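Local coordinates for protein sulfite dehydrogenase (Paracoccus pantotrophus, PDB 2XTS) that oxidises protein-bound sulfur as the molybdenum-bearing subunit of SoxCD, in which it pairs with a cytochrome subunit, at residues Ser182-Lys187 / Trp258-Asp263; Met146-Val151 / Arg212-Gly217; Met142-Glu147 / Lys205-Pro210. All blocks are in the same frame, centred on the assembly; numbering follows the deposited sequence.

Contact 1: residues Ser182-Lys187 / Trp258-Asp263. With CO (cobalt (II) ion), chain G.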
loop_
_atom_site.group_PDB
_atom_site.type_symbol
_atom_site.label_atom_id
_atom_site.label_comp_id
_atom_site.label_asym_id
_atom_site.label_seq_id
_atom_site.Cartn_x
_atom_site.Cartn_y
_atom_site.Cartn_z
ATOM N N SER A 182 0.060 -28.694 -6.960
ATOM C CA SER A 182 0.942 -29.058 -8.059
ATOM C C SER A 182 0.931 -28.023 -9.178
ATOM O O SER A 182 -0.126 -27.544 -9.598
ATOM C CB SER A 182 0.488 -30.376 -8.639
ATOM O OG SER A 182 0.454 -31.389 -7.658
ATOM N N PHE A 183 2.123 -27.696 -9.691
ATOM C CA PHE A 183 2.290 -26.711 -10.761
ATOM C C PHE A 183 3.057 -27.343 -11.921
ATOM O O PHE A 183 4.070 -27.996 -11.695
ATOM C CB PHE A 183 3.186 -25.566 -10.276
ATOM C CG PHE A 183 2.640 -24.733 -9.171
ATOM C CD1 PHE A 183 2.600 -25.201 -7.888
ATOM C CD2 PHE A 183 2.233 -23.435 -9.409
ATOM C CE1 PHE A 183 2.113 -24.390 -6.867
ATOM C CE2 PHE A 183 1.785 -22.618 -8.384
ATOM C CZ PHE A 183 1.698 -23.107 -7.121
ATOM N N PRO A 184 2.646 -27.078 -13.165
ATOM C CA PRO A 184 3.512 -27.472 -14.271
ATOM C C PRO A 184 4.783 -26.635 -14.293
ATOM O O PRO A 184 4.745 -25.438 -14.029
ATOM C CB PRO A 184 2.655 -27.182 -15.502
ATOM C CG PRO A 184 1.763 -26.111 -15.089
ATOM C CD PRO A 184 1.500 -26.277 -13.637
ATOM N N MET A 185 5.898 -27.249 -14.666
ATOM C CA MET A 185 7.184 -26.556 -14.625
ATOM C C MET A 185 7.202 -25.324 -15.535
ATOM O O MET A 185 7.842 -24.343 -15.214
ATOM C CB MET A 185 8.326 -27.517 -15.003
ATOM C CG MET A 185 9.735 -27.081 -14.593
ATOM S SD MET A 185 9.951 -26.691 -12.826
ATOM C CE MET A 185 9.284 -28.128 -12.033
ATOM N N GLU A 186 6.449 -25.323 -16.622
ATOM C CA GLU A 186 6.419 -24.149 -17.493
ATOM C C GLU A 186 5.942 -22.881 -16.776
ATOM O O GLU A 186 6.472 -21.802 -16.973
ATOM C CB GLU A 186 5.542 -24.392 -18.722
ATOM C CG GLU A 186 5.607 -23.267 -19.741
ATOM C CD GLU A 186 4.729 -23.488 -20.966
ATOM O OE1 GLU A 186 3.983 -24.493 -21.040
ATOM O OE2 GLU A 186 4.794 -22.640 -21.871
ATOM N N LYS A 187 4.951 -23.022 -15.915
ATOM C CA LYS A 187 4.478 -21.871 -15.158
ATOM C C LYS A 187 5.492 -21.445 -14.109
ATOM O O LYS A 187 5.776 -20.260 -13.941
ATOM C CB LYS A 187 3.126 -22.171 -14.505
ATOM C CG LYS A 187 2.590 -21.040 -13.595
ATOM C CD LYS A 187 2.317 -19.758 -14.358
ATOM C CE LYS A 187 1.611 -18.709 -13.507
ATOM N NZ LYS A 187 1.490 -17.389 -14.180
ATOM N N TRP A 258 -7.559 -28.711 -12.477
ATOM C CA TRP A 258 -6.428 -27.910 -12.901
ATOM C C TRP A 258 -6.965 -26.687 -13.643
ATOM O O TRP A 258 -6.405 -26.272 -14.644
ATOM C CB TRP A 258 -5.468 -28.712 -13.774
ATOM C CG TRP A 258 -4.884 -29.940 -13.162
ATOM C CD1 TRP A 258 -4.944 -30.364 -11.855
ATOM C CD2 TRP A 258 -4.188 -30.944 -13.880
ATOM N NE1 TRP A 258 -4.286 -31.577 -11.733
ATOM C CE2 TRP A 258 -3.817 -31.948 -12.966
ATOM C CE3 TRP A 258 -3.819 -31.081 -15.224
ATOM C CZ2 TRP A 258 -3.109 -33.093 -13.370
ATOM C CZ3 TRP A 258 -3.108 -32.209 -15.617
ATOM C CH2 TRP A 258 -2.766 -33.192 -14.694
ATOM N N THR A 259 -8.048 -26.062 -13.130
ATOM C CA THR A 259 -8.531 -24.797 -13.668
ATOM C C THR A 259 -7.735 -23.742 -12.937
ATOM O O THR A 259 -8.141 -23.186 -11.920
ATOM C CB THR A 259 -10.056 -24.646 -13.510
ATOM O OG1 THR A 259 -10.434 -24.958 -12.149
ATOM C CG2 THR A 259 -10.744 -25.622 -14.453
ATOM N N TRP A 260 -6.548 -23.495 -13.453
ATOM C CA TRP A 260 -5.604 -22.638 -12.773
ATOM C C TRP A 260 -5.888 -21.158 -13.003
ATOM O O TRP A 260 -5.858 -20.360 -12.064
ATOM C CB TRP A 260 -4.182 -22.979 -13.216
ATOM C CG TRP A 260 -3.780 -24.386 -12.899
ATOM C CD1 TRP A 260 -3.991 -25.055 -11.743
ATOM C CD2 TRP A 260 -3.050 -25.281 -13.752
ATOM N NE1 TRP A 260 -3.467 -26.328 -11.823
ATOM C CE2 TRP A 260 -2.874 -26.488 -13.046
ATOM C CE3 TRP A 260 -2.569 -25.191 -15.057
ATOM C CZ2 TRP A 260 -2.208 -27.588 -13.598
ATOM C CZ3 TRP A 260 -1.917 -26.296 -15.604
ATOM C CH2 TRP A 260 -1.741 -27.468 -14.876
ATOM N N VAL A 261 -6.121 -20.752 -14.243
ATOM C CA VAL A 261 -6.224 -19.322 -14.541
ATOM C C VAL A 261 -7.576 -18.747 -14.139
ATOM O O VAL A 261 -8.621 -19.407 -14.211
ATOM C CB VAL A 261 -5.871 -18.924 -16.014
ATOM C CG1 VAL A 261 -5.408 -17.462 -16.088
ATOM C CG2 VAL A 261 -4.775 -19.754 -16.583
ATOM N N MET A 262 -7.521 -17.503 -13.673
ATOM C CA MET A 262 -8.697 -16.711 -13.361
ATOM C C MET A 262 -9.035 -15.855 -14.592
ATOM O O MET A 262 -8.213 -15.084 -15.075
ATOM C CB MET A 262 -8.437 -15.846 -12.126
ATOM C CG MET A 262 -8.052 -16.622 -10.883
ATOM S SD MET A 262 -9.314 -17.821 -10.376
ATOM C CE MET A 262 -10.545 -16.745 -9.643
ATOM N N ASP A 263 -10.261 -15.961 -15.083
ATOM C CA ASP A 263 -10.648 -15.271 -16.309
ATOM C C ASP A 263 -11.059 -13.805 -16.065
ATOM O O ASP A 263 -11.330 -13.384 -14.932
ATOM C CB ASP A 263 -11.792 -16.034 -16.987
ATOM C CG ASP A 263 -11.383 -17.412 -17.490
ATOM O OD1 ASP A 263 -10.223 -17.602 -17.905
ATOM O OD2 ASP A 263 -12.257 -18.300 -17.482
HETATM CO CO CO G . -9.654 -23.741 -10.568
HETATM O O HOH W 1 -2.840 -27.903 -9.457
HETATM O O HOH W 2 -8.459 -25.464 -10.075
HETATM O O HOH W 3 -11.242 -24.451 -9.353
#
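P184 lies over the face of the W260 indole in a small proline-aromatic CH-pi contact that joins the molybdopterin-binding part of the chain to a loop of the Mo-co dimerisation part. The proline ends strand 181-184, an outermost strand of its mixed sheet within this chain, and occupies the N-cap position of helix 185-191. W260 belongs to the irregular run between strands 255-257 and 265-270. The two side chains approach from opposite directions: CD of P184 stands 4.0 Å from the centroid of the six-membered ring of W260, 22° off its normal, while CG of P184 lies 3.7 Å from CZ3 of W260. The other face of the indole is occupied near its rim by the carbonyl O of W258, which also accepts a weak hydrogen bond from the backbone N of W260 and so closes an inverse gamma turn centred on T259. The indole nitrogen reaches the strand indirectly, because a water accepts from NE1 of W260 at 2.9 Å and donates to the carbonyl O of S182 at 2.7 Å. S182 turns its own hydroxyl to E242 and the backbone N of V237. Toward the cytochrome chain, D263 forms a salt bridge with R151 of that chain, which places this loop at the subunit interface. The turn also presents T259 to a cobalt(II) ion that E219 and H369 bind too. With OG1 of T259 set between the backbone N and the carbonyl carbon (chi1 49°), the residue chelates: its O and its OG1 each lie 2.1 Å from the cobalt, and two waters bind the metal at the same length.

Contact 2: residues Met146-Val151 / Arg212-Gly217. With MTE (phosphonic acidmono-(2-amino-5,6-dimercapto-4-oxo-3,7,8a,9,10,10a-hexahydro-4H-8-oxa-1,3,9,10-tetraaza-anthracen-7-ylmethyl)ester), chain E.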
loop_
_atom_site.group_PDB
_atom_site.type_symbol
_atom_site.label_atom_id
_atom_site.label_comp_id
_atom_site.label_asym_id
_atom_site.label_seq_id
_atom_site.Cartn_x
_atom_site.Cartn_y
_atom_site.Cartn_z
ATOM N N MET A 146 -1.456 -6.419 -4.582
ATOM C CA MET A 146 -0.289 -5.873 -3.912
ATOM C C MET A 146 0.921 -5.872 -4.843
ATOM O O MET A 146 1.023 -6.638 -5.808
ATOM C CB MET A 146 0.052 -6.676 -2.645
ATOM C CG MET A 146 -1.139 -6.847 -1.745
ATOM S SD MET A 146 -0.652 -7.506 -0.141
ATOM C CE MET A 146 -2.267 -7.706 0.610
ATOM N N GLU A 147 1.857 -4.981 -4.524
ATOM C CA GLU A 147 3.189 -4.953 -5.132
ATOM C C GLU A 147 4.093 -5.905 -4.364
ATOM O O GLU A 147 4.379 -5.652 -3.198
ATOM C CB GLU A 147 3.757 -3.539 -5.050
ATOM C CG GLU A 147 5.180 -3.388 -5.596
ATOM C CD GLU A 147 5.801 -2.046 -5.252
ATOM O OE1 GLU A 147 6.066 -1.784 -4.068
ATOM O OE2 GLU A 147 6.075 -1.259 -6.176
ATOM N N TYR A 148 4.574 -6.952 -5.023
ATOM C CA TYR A 148 5.392 -7.985 -4.370
ATOM C C TYR A 148 6.828 -7.848 -4.759
ATOM O O TYR A 148 7.135 -7.554 -5.922
ATOM C CB TYR A 148 4.891 -9.378 -4.768
ATOM C CG TYR A 148 3.535 -9.689 -4.212
ATOM C CD1 TYR A 148 3.393 -10.094 -2.896
ATOM C CD2 TYR A 148 2.393 -9.615 -5.008
ATOM C CE1 TYR A 148 2.143 -10.369 -2.371
ATOM C CE2 TYR A 148 1.147 -9.892 -4.491
ATOM C CZ TYR A 148 1.025 -10.291 -3.174
ATOM O OH TYR A 148 -0.232 -10.566 -2.650
ATOM N N VAL A 149 7.709 -8.099 -3.795
ATOM C CA VAL A 149 9.122 -8.271 -4.096
ATOM C C VAL A 149 9.575 -9.592 -3.486
ATOM O O VAL A 149 9.228 -9.952 -2.356
ATOM C CB VAL A 149 9.977 -7.095 -3.563
ATOM C CG1 VAL A 149 11.485 -7.312 -3.813
ATOM C CG2 VAL A 149 9.505 -5.808 -4.195
ATOM N N GLY A 150 10.395 -10.307 -4.246
ATOM C CA GLY A 150 10.930 -11.577 -3.814
ATOM C C GLY A 150 11.878 -12.121 -4.833
ATOM O O GLY A 150 12.558 -11.353 -5.514
ATOM N N VAL A 151 11.947 -13.444 -4.897
ATOM C CA VAL A 151 12.914 -14.123 -5.738
ATOM C C VAL A 151 12.142 -15.068 -6.663
ATOM O O VAL A 151 11.264 -15.800 -6.204
ATOM C CB VAL A 151 13.922 -14.915 -4.868
ATOM C CG1 VAL A 151 14.832 -15.772 -5.720
ATOM C CG2 VAL A 151 14.705 -13.986 -3.940
ATOM N N ARG A 212 5.654 -16.337 0.860
ATOM C CA ARG A 212 4.542 -16.977 0.158
ATOM C C ARG A 212 4.865 -17.109 -1.320
ATOM O O ARG A 212 5.700 -16.371 -1.839
ATOM C CB ARG A 212 3.227 -16.199 0.315
ATOM C CG ARG A 212 3.121 -14.967 -0.593
ATOM C CD ARG A 212 1.788 -14.268 -0.466
ATOM N NE ARG A 212 0.685 -15.177 -0.772
ATOM C CZ ARG A 212 -0.571 -14.966 -0.399
ATOM N NH1 ARG A 212 -0.941 -13.800 0.111
ATOM N NH2 ARG A 212 -1.489 -15.904 -0.611
ATOM N N LEU A 213 4.146 -17.989 -2.010
ATOM C CA LEU A 213 4.135 -17.940 -3.453
ATOM C C LEU A 213 3.177 -16.896 -3.988
ATOM O O LEU A 213 2.077 -16.732 -3.471
ATOM C CB LEU A 213 3.755 -19.299 -4.043
ATOM C CG LEU A 213 4.684 -20.463 -3.698
ATOM C CD1 LEU A 213 4.280 -21.739 -4.444
ATOM C CD2 LEU A 213 6.146 -20.114 -3.979
ATOM N N VAL A 214 3.624 -16.244 -5.051
ATOM C CA VAL A 214 2.845 -15.319 -5.866
ATOM C C VAL A 214 2.787 -15.960 -7.249
ATOM O O VAL A 214 3.838 -16.280 -7.839
ATOM C CB VAL A 214 3.464 -13.899 -5.886
ATOM C CG1 VAL A 214 2.825 -13.042 -6.957
ATOM C CG2 VAL A 214 3.286 -13.287 -4.523
ATOM N N VAL A 215 1.560 -16.226 -7.732
ATOM C CA VAL A 215 1.323 -17.027 -8.955
ATOM C C VAL A 215 0.444 -16.208 -9.905
ATOM O O VAL A 215 -0.786 -16.330 -9.899
ATOM C CB VAL A 215 0.645 -18.373 -8.594
ATOM C CG1 VAL A 215 0.645 -19.299 -9.810
ATOM C CG2 VAL A 215 1.317 -19.019 -7.347
ATOM N N PRO A 216 1.055 -15.302 -10.673
ATOM C CA PRO A 216 0.263 -14.301 -11.369
ATOM C C PRO A 216 -0.831 -14.887 -12.268
ATOM O O PRO A 216 -0.595 -15.772 -13.089
ATOM C CB PRO A 216 1.297 -13.531 -12.154
ATOM C CG PRO A 216 2.494 -13.603 -11.279
ATOM C CD PRO A 216 2.490 -15.000 -10.786
ATOM N N GLY A 217 -2.040 -14.406 -12.042
ATOM C CA GLY A 217 -3.179 -14.781 -12.846
ATOM C C GLY A 217 -3.878 -16.063 -12.444
ATOM O O GLY A 217 -4.916 -16.388 -13.016
HETATM N N1 MTE E . -1.461 -21.347 1.963
HETATM C C2 MTE E . -1.450 -22.131 3.036
HETATM N N2 MTE E . -0.265 -22.597 3.487
HETATM N N3 MTE E . -2.577 -22.454 3.699
HETATM C C4 MTE E . -3.808 -22.017 3.308
HETATM O O4 MTE E . -4.803 -22.352 3.984
HETATM N N5 MTE E . -5.086 -20.737 1.568
HETATM C C6 MTE E . -4.981 -20.462 0.154
HETATM C C7 MTE E . -3.794 -19.598 -0.242
HETATM N N8 MTE E . -2.585 -20.118 0.342
HETATM C C9 MTE E . -3.902 -21.182 2.127
HETATM C C10 MTE E . -2.636 -20.872 1.451
HETATM C "C1'" MTE E . -6.243 -19.854 -0.431
HETATM S "S1'" MTE E . -7.634 -20.885 -0.689
HETATM C "C2'" MTE E . -6.294 -18.562 -0.831
HETATM S "S2'" MTE E . -7.653 -17.912 -1.660
HETATM C "C3'" MTE E . -5.102 -17.664 -0.580
HETATM O "O3'" MTE E . -4.049 -18.272 0.188
HETATM C "C4'" MTE E . -5.532 -16.438 0.203
HETATM O "O4'" MTE E . -4.415 -15.552 0.364
HETATM P P MTE E . -4.564 -14.438 1.507
HETATM O O1P MTE E . -5.804 -13.651 0.985
HETATM O O2P MTE E . -4.878 -15.073 2.822
HETATM O O3P MTE E . -3.317 -13.626 1.423
HETATM O O HOH W 4 0.158 -10.960 0.400
#
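R212 comes within 4.3 Å of Y148, NH1 to OH, without a direct hydrogen bond, and it opens strand 212-214 by sending its side chain to the phosphate end of the molybdopterin. The chain bends at chi3 (-58°), which brings the guanidinium edge to the cofactor: NH1 of R212 donates to O3P of the cofactor at 2.7 Å, and NH2 of R212 donates to its ester oxygen O4' at 3.1 Å in an almost straight bond (175°). NH2 has a second acceptor in the carbonyl O of W223, and NH1 also gives a bond to a water lying in the guanidinium plane. That water sits 3.1 Å from OH of Y148, in the plane of the tyrosine ring, and bridges the two side chains. L213 contributes its carbonyl O, to which NE of R212 makes a weak bond. V214 then supplies the apolar half of the contact. Its CG2 stands over the centre of the Y148 ring, 3.5 Å from the centroid and 10° off the normal, a well-centred CH-pi contact. Both side chains also rest on A195 of strand 193-198, which pairs with strand 143-152 as well as with 212-214 in the antiparallel sheet, so they meet across an intervening strand. Beyond the strand, P216 gives its carbonyl O to NZ of K187. The chemistry is therefore divided along three residues: the valine methyl packs the tyrosine face, while the arginine, its rotation limited by cofactor, W223 and water, probably helps balance the negative charge of the phosphate.

Contact 3: residues Met142-Glu147 / Lys205-Pro210; sequences MIHNME and KEHGYP. With MTE (phosphonic acidmono-(2-amino-5,6-dimercapto-4-oxo-3,7,8a,9,10,10a-hexahydro-4H-8-oxa-1,3,9,10-tetraaza-anthracen-7-ylmethyl)ester), chain E.
Two torsions bring H144 and H207 together over the cofactor phosphate: CG of H144 lies between its backbone N and carbonyl carbon (chi1 60°), and CG of H207 stands anti to its own carbonyl carbon, beside the N. The imidazoles meet edge-to-face, the edge of H144 toward the face of H207, with centroids 5.2 Å apart and planes at 62°. NE2 of H144 donates in the plane of its ring to O3P of the molybdopterin at 3.0 Å, and the bond is almost perfectly straight (177°). H207 touches the same oxygen through carbon, CD2 lying 3.1 Å from O3P. This is part of the molybdopterin pocket, where strand 143-152 of the antiparallel sheet faces the loop between strands 201-202 and 212-214. M146, extended beyond CG, lays its methyl over H144: CE sits 3.7 Å above the ring centre, and it approaches H207 obliquely, 4.0 Å from CE1 of H207. NE2 of H207 is held by the carbonyl O of A71. Without the imidazole, as with an alanine at H207, the carbonyl of A71 is likely to lose a donor, and H144 and the M146 methyl the ring they pack against.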
loop_
_atom_site.group_PDB
_atom_site.type_symbol
_atom_site.label_atom_id
_atom_site.label_comp_id
_atom_site.label_asym_id
_atom_site.label_seq_id
_atom_site.Cartn_x
_atom_site.Cartn_y
_atom_site.Cartn_z
ATOM N N MET A 142 -13.237 -11.469 -2.150
ATOM C CA MET A 142 -12.159 -12.426 -1.912
ATOM C C MET A 142 -11.035 -12.142 -2.925
ATOM O O MET A 142 -10.707 -12.973 -3.778
ATOM C CB MET A 142 -12.613 -13.890 -2.030
ATOM C CG MET A 142 -13.834 -14.278 -1.292
ATOM S SD MET A 142 -14.088 -16.067 -1.567
ATOM C CE MET A 142 -15.781 -16.272 -1.024
ATOM N N ILE A 143 -10.436 -10.954 -2.821
ATOM C CA ILE A 143 -9.413 -10.531 -3.724
ATOM C C ILE A 143 -8.577 -9.458 -3.035
ATOM O O ILE A 143 -9.083 -8.658 -2.248
ATOM C CB ILE A 143 -10.055 -9.969 -5.037
ATOM C CG1 ILE A 143 -9.024 -9.801 -6.140
ATOM C CG2 ILE A 143 -10.830 -8.661 -4.809
ATOM C CD1 ILE A 143 -9.666 -9.754 -7.519
ATOM N N HIS A 144 -7.303 -9.418 -3.389
ATOM C CA HIS A 144 -6.432 -8.312 -3.023
ATOM C C HIS A 144 -5.380 -8.131 -4.111
ATOM O O HIS A 144 -5.213 -8.993 -4.968
ATOM C CB HIS A 144 -5.841 -8.429 -1.591
ATOM C CG HIS A 144 -5.001 -9.625 -1.296
ATOM N ND1 HIS A 144 -3.854 -9.937 -1.995
ATOM C CD2 HIS A 144 -5.074 -10.498 -0.268
ATOM C CE1 HIS A 144 -3.288 -10.989 -1.429
ATOM N NE2 HIS A 144 -4.008 -11.350 -0.382
ATOM N N ASN A 145 -4.700 -6.991 -4.086
ATOM C CA ASN A 145 -3.768 -6.606 -5.131
ATOM C C ASN A 145 -2.634 -5.845 -4.505
ATOM O O ASN A 145 -2.827 -4.791 -3.962
ATOM C CB ASN A 145 -4.507 -5.753 -6.165
ATOM C CG ASN A 145 -3.692 -5.421 -7.410
ATOM O OD1 ASN A 145 -3.207 -4.277 -7.567
ATOM N ND2 ASN A 145 -3.597 -6.338 -8.309
ATOM N N MET A 146 -1.456 -6.419 -4.582
ATOM C CA MET A 146 -0.289 -5.873 -3.912
ATOM C C MET A 146 0.921 -5.872 -4.843
ATOM O O MET A 146 1.023 -6.638 -5.808
ATOM C CB MET A 146 0.052 -6.676 -2.645
ATOM C CG MET A 146 -1.139 -6.847 -1.745
ATOM S SD MET A 146 -0.652 -7.506 -0.141
ATOM C CE MET A 146 -2.267 -7.706 0.610
ATOM N N GLU A 147 1.857 -4.981 -4.524
ATOM C CA GLU A 147 3.189 -4.953 -5.132
ATOM C C GLU A 147 4.093 -5.905 -4.364
ATOM O O GLU A 147 4.379 -5.652 -3.198
ATOM C CB GLU A 147 3.757 -3.539 -5.050
ATOM C CG GLU A 147 5.180 -3.388 -5.596
ATOM C CD GLU A 147 5.801 -2.046 -5.252
ATOM O OE1 GLU A 147 6.066 -1.784 -4.068
ATOM O OE2 GLU A 147 6.075 -1.259 -6.176
ATOM N N LYS A 205 1.255 -11.485 8.847
ATOM C CA LYS A 205 1.177 -12.834 9.381
ATOM C C LYS A 205 0.174 -13.678 8.606
ATOM O O LYS A 205 0.472 -14.794 8.156
ATOM C CB LYS A 205 0.774 -12.794 10.844
ATOM C CG LYS A 205 0.630 -14.153 11.504
ATOM C CD LYS A 205 0.268 -14.006 12.974
ATOM C CE LYS A 205 -0.093 -15.298 13.636
ATOM N NZ LYS A 205 -0.437 -15.018 15.059
ATOM N N GLU A 206 -1.014 -13.109 8.429
ATOM C CA GLU A 206 -2.134 -13.786 7.825
ATOM C C GLU A 206 -2.010 -13.974 6.327
ATOM O O GLU A 206 -2.777 -14.734 5.740
ATOM C CB GLU A 206 -3.435 -13.034 8.171
ATOM C CG GLU A 206 -3.581 -11.614 7.636
ATOM C CD GLU A 206 -2.998 -10.524 8.514
ATOM O OE1 GLU A 206 -2.079 -10.758 9.333
ATOM O OE2 GLU A 206 -3.488 -9.385 8.360
ATOM N N HIS A 207 -1.038 -13.289 5.728
ATOM C CA HIS A 207 -0.742 -13.388 4.296
ATOM C C HIS A 207 0.517 -14.202 4.007
ATOM O O HIS A 207 1.021 -14.206 2.899
ATOM C CB HIS A 207 -0.644 -12.001 3.660
ATOM C CG HIS A 207 -1.885 -11.176 3.811
ATOM N ND1 HIS A 207 -1.853 -9.812 4.031
ATOM C CD2 HIS A 207 -3.191 -11.527 3.744
ATOM C CE1 HIS A 207 -3.101 -9.369 4.124
ATOM N NE2 HIS A 207 -3.926 -10.386 3.932
ATOM N N GLY A 208 1.022 -14.911 5.004
ATOM C CA GLY A 208 2.086 -15.883 4.781
ATOM C C GLY A 208 3.463 -15.566 5.324
ATOM O O GLY A 208 4.415 -16.238 4.952
ATOM N N TYR A 209 3.582 -14.573 6.195
ATOM C CA TYR A 209 4.901 -14.183 6.724
ATOM C C TYR A 209 5.687 -15.385 7.177
ATOM O O TYR A 209 5.179 -16.187 7.920
ATOM C CB TYR A 209 4.734 -13.278 7.928
ATOM C CG TYR A 209 6.021 -12.797 8.581
ATOM C CD1 TYR A 209 6.621 -13.514 9.601
ATOM C CD2 TYR A 209 6.596 -11.592 8.207
ATOM C CE1 TYR A 209 7.767 -13.041 10.220
ATOM C CE2 TYR A 209 7.721 -11.101 8.829
ATOM C CZ TYR A 209 8.299 -11.831 9.832
ATOM O OH TYR A 209 9.389 -11.347 10.484
ATOM N N PRO A 210 6.955 -15.489 6.773
ATOM C CA PRO A 210 7.760 -14.522 6.046
ATOM C C PRO A 210 7.892 -14.750 4.535
ATOM O O PRO A 210 8.602 -14.003 3.884
ATOM C CB PRO A 210 9.123 -14.643 6.732
ATOM C CG PRO A 210 9.199 -16.108 7.010
ATOM C CD PRO A 210 7.799 -16.539 7.376
HETATM N N1 MTE E . -1.461 -21.347 1.963
HETATM C C2 MTE E . -1.450 -22.131 3.036
HETATM N N2 MTE E . -0.265 -22.597 3.487
HETATM N N3 MTE E . -2.577 -22.454 3.699
HETATM C C4 MTE E . -3.808 -22.017 3.308
HETATM O O4 MTE E . -4.803 -22.352 3.984
HETATM N N5 MTE E . -5.086 -20.737 1.568
HETATM C C6 MTE E . -4.981 -20.462 0.154
HETATM C C7 MTE E . -3.794 -19.598 -0.242
HETATM N N8 MTE E . -2.585 -20.118 0.342
HETATM C C9 MTE E . -3.902 -21.182 2.127
HETATM C C10 MTE E . -2.636 -20.872 1.451
HETATM C "C1'" MTE E . -6.243 -19.854 -0.431
HETATM S "S1'" MTE E . -7.634 -20.885 -0.689
HETATM C "C2'" MTE E . -6.294 -18.562 -0.831
HETATM S "S2'" MTE E . -7.653 -17.912 -1.660
HETATM C "C3'" MTE E . -5.102 -17.664 -0.580
HETATM O "O3'" MTE E . -4.049 -18.272 0.188
HETATM C "C4'" MTE E . -5.532 -16.438 0.203
HETATM O "O4'" MTE E . -4.415 -15.552 0.364
HETATM P P MTE E . -4.564 -14.438 1.507
HETATM O O1P MTE E . -5.804 -13.651 0.985
HETATM O O2P MTE E . -4.878 -15.073 2.822
HETATM O O3P MTE E . -3.317 -13.626 1.423
#

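In the fold
Contacts 2 and 3 are buried neighbours, their centres about 9 Å apart; they share M146 and E147 of strand 143-152 and address the same cofactor phosphate. Contact 3 does so with an imidazole N-H, beside an edge-to-face histidine pair, whereas contact 2 uses a guanidinium and sets a methyl on a tyrosine ring. Contact 1 is only partly buried and reaches the cytochrome chain, whereas contacts 2 and 3 touch the second subunit; its centre is about 15 Å from that of contact 2. It joins the two family regions through proline, indole, water and a metal site. Contacts 1 and 2 still touch: G217 O lies 2.9 Å from M262 N, probably a hydrogen bond, and F183 packs on V215.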